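Local coordinates for type II secretion system protein L (Pseudomonas aeruginosa, PDB 6GHU), which serves as an inner-membrane component of the type II secretion system, linking the cytoplasmic energy-providing protein to the rest of the secretion machinery, at residues 14-19 with 45-50. Numbering follows the deposited sequence.
Sequences GGEPTV and LERLRS
A two-pronged salt bridge between E16 and R47 ties the loop at 14-19 to the helix segment 45-50. R47 presents the side of its guanidinium that carries NE and NH2, and each nitrogen takes one carboxylate oxygen. The bond from NH2 of R47 to OE2 of E16 spans 2.8 Å and is nearly straight (165°), lying in the guanidinium plane and using the syn lone pair of OE2. That from NE of R47 to OE1 of E16, 2.7 Å, is more bent, its acceptor tilted somewhat out of that plane. With the two flat groups only 21° from coplanar, the paired hydrogen bonds restrain rotation of both groups. R47 leaves the helix extended and turns at chi3 (68°), which brings the NE edge round to the acid; E16 bends at chi2, and its CG lies 4.3 Å from CB of L48. Beside this polar pair, V19 and L48 meet through methyls: CG1 of V19 lies 3.9 Å from CD2 of L48. A type I turn from E16 to V19, closed by V19 N to E16 O at 3.0 Å, directs both side chains at the helix. V19 also touches V44 of the same helix, while L48 packs on L75 of strand 70-77. The arrangement joins the loop between helix 3-14 and strand 20-27 to helix 42-54, the second helix of this ferredoxin-like alpha-beta-beta-alpha-beta-beta fold.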
loop_
_atom_site.group_PDB
_atom_site.type_symbol
_atom_site.label_atom_id
_atom_site.label_comp_id
_atom_site.label_asym_id
_atom_site.label_seq_id
_atom_site.Cartn_x
_atom_site.Cartn_y
_atom_site.Cartn_z
ATOM N N GLY A 14 -11.829 -1.240 -1.360
ATOM C CA GLY A 14 -12.611 -2.045 -0.439
ATOM C C GLY A 14 -14.103 -1.976 -0.686
ATOM O O GLY A 14 -14.825 -2.904 -0.314
ATOM N N GLY A 15 -14.582 -0.891 -1.297
ATOM C CA GLY A 15 -15.974 -0.801 -1.691
ATOM C C GLY A 15 -16.328 -1.626 -2.909
ATOM O O GLY A 15 -17.512 -1.719 -3.246
ATOM N N GLU A 16 -15.333 -2.210 -3.582
ATOM C CA GLU A 16 -15.558 -3.129 -4.694
ATOM C C GLU A 16 -15.126 -4.527 -4.272
ATOM O O GLU A 16 -14.000 -4.952 -4.570
ATOM C CB GLU A 16 -14.800 -2.675 -5.941
ATOM C CG GLU A 16 -15.373 -1.422 -6.585
ATOM C CD GLU A 16 -16.701 -1.662 -7.286
ATOM O OE1 GLU A 16 -17.417 -0.672 -7.550
ATOM O OE2 GLU A 16 -17.029 -2.834 -7.571
ATOM N N PRO A 17 -15.989 -5.292 -3.596
ATOM C CA PRO A 17 -15.537 -6.556 -2.994
ATOM C C PRO A 17 -15.157 -7.631 -3.997
ATOM O O PRO A 17 -14.506 -8.603 -3.599
ATOM C CB PRO A 17 -16.744 -7.003 -2.155
ATOM C CG PRO A 17 -17.723 -5.870 -2.187
ATOM C CD PRO A 17 -17.433 -5.087 -3.415
ATOM N N THR A 18 -15.556 -7.525 -5.266
ATOM C CA THR A 18 -15.150 -8.540 -6.231
ATOM C C THR A 18 -13.763 -8.281 -6.804
ATOM O O THR A 18 -13.249 -9.131 -7.535
ATOM C CB THR A 18 -16.158 -8.646 -7.382
ATOM O OG1 THR A 18 -16.074 -7.486 -8.217
ATOM C CG2 THR A 18 -17.582 -8.798 -6.849
ATOM N N VAL A 19 -13.144 -7.146 -6.484
ATOM C CA VAL A 19 -11.808 -6.826 -6.973
ATOM C C VAL A 19 -10.784 -7.406 -6.010
ATOM O O VAL A 19 -10.903 -7.252 -4.789
ATOM C CB VAL A 19 -11.622 -5.306 -7.127
ATOM C CG1 VAL A 19 -10.233 -4.988 -7.680
ATOM C CG2 VAL A 19 -12.699 -4.734 -8.036
ATOM N N LEU A 45 -13.743 -3.127 -13.326
ATOM C CA LEU A 45 -12.514 -2.344 -13.351
ATOM C C LEU A 45 -12.803 -0.893 -13.705
ATOM O O LEU A 45 -12.195 0.024 -13.140
ATOM C CB LEU A 45 -11.518 -2.941 -14.346
ATOM C CG LEU A 45 -10.952 -4.327 -14.048
ATOM C CD1 LEU A 45 -10.077 -4.783 -15.203
ATOM C CD2 LEU A 45 -10.167 -4.320 -12.758
ATOM N N GLU A 46 -13.726 -0.668 -14.645
ATOM C CA GLU A 46 -14.087 0.692 -15.032
ATOM C C GLU A 46 -14.804 1.405 -13.899
ATOM O O GLU A 46 -14.572 2.597 -13.663
ATOM C CB GLU A 46 -14.960 0.665 -16.289
ATOM C CG GLU A 46 -15.692 1.973 -16.604
ATOM C CD GLU A 46 -14.775 3.186 -16.681
ATOM O OE1 GLU A 46 -15.252 4.304 -16.391
ATOM O OE2 GLU A 46 -13.586 3.031 -17.034
ATOM N N ARG A 47 -15.677 0.693 -13.183
ATOM C CA ARG A 47 -16.357 1.301 -12.048
ATOM C C ARG A 47 -15.359 1.666 -10.959
ATOM O O ARG A 47 -15.431 2.752 -10.378
ATOM C CB ARG A 47 -17.426 0.351 -11.510
ATOM C CG ARG A 47 -18.318 0.969 -10.446
ATOM C CD ARG A 47 -19.521 0.095 -10.165
ATOM N NE ARG A 47 -19.143 -1.160 -9.525
ATOM C CZ ARG A 47 -19.855 -2.281 -9.585
ATOM N NH1 ARG A 47 -20.990 -2.320 -10.270
ATOM N NH2 ARG A 47 -19.425 -3.374 -8.967
ATOM N N LEU A 48 -14.412 0.770 -10.682
ATOM C CA LEU A 48 -13.377 1.053 -9.697
ATOM C C LEU A 48 -12.532 2.258 -10.101
ATOM O O LEU A 48 -12.206 3.103 -9.261
ATOM C CB LEU A 48 -12.494 -0.180 -9.510
ATOM C CG LEU A 48 -11.240 0.046 -8.660
ATOM C CD1 LEU A 48 -11.619 0.589 -7.294
ATOM C CD2 LEU A 48 -10.455 -1.236 -8.521
ATOM N N ARG A 49 -12.145 2.348 -11.374
ATOM C CA ARG A 49 -11.412 3.524 -11.829
ATOM C C ARG A 49 -12.230 4.783 -11.585
ATOM O O ARG A 49 -11.717 5.784 -11.070
ATOM C CB ARG A 49 -11.064 3.399 -13.312
ATOM C CG ARG A 49 -10.199 4.538 -13.853
ATOM C CD ARG A 49 -10.524 4.857 -15.306
ATOM N NE ARG A 49 -11.926 5.239 -15.477
ATOM C CZ ARG A 49 -12.428 6.432 -15.168
ATOM N NH1 ARG A 49 -11.652 7.382 -14.666
ATOM N NH2 ARG A 49 -13.717 6.676 -15.357
ATOM N N SER A 50 -13.511 4.743 -11.954
ATOM C CA SER A 50 -14.390 5.893 -11.774
ATOM C C SER A 50 -14.502 6.279 -10.306
ATOM O O SER A 50 -14.487 7.467 -9.969
ATOM C CB SER A 50 -15.775 5.581 -12.350
ATOM O OG SER A 50 -16.603 6.727 -12.326
#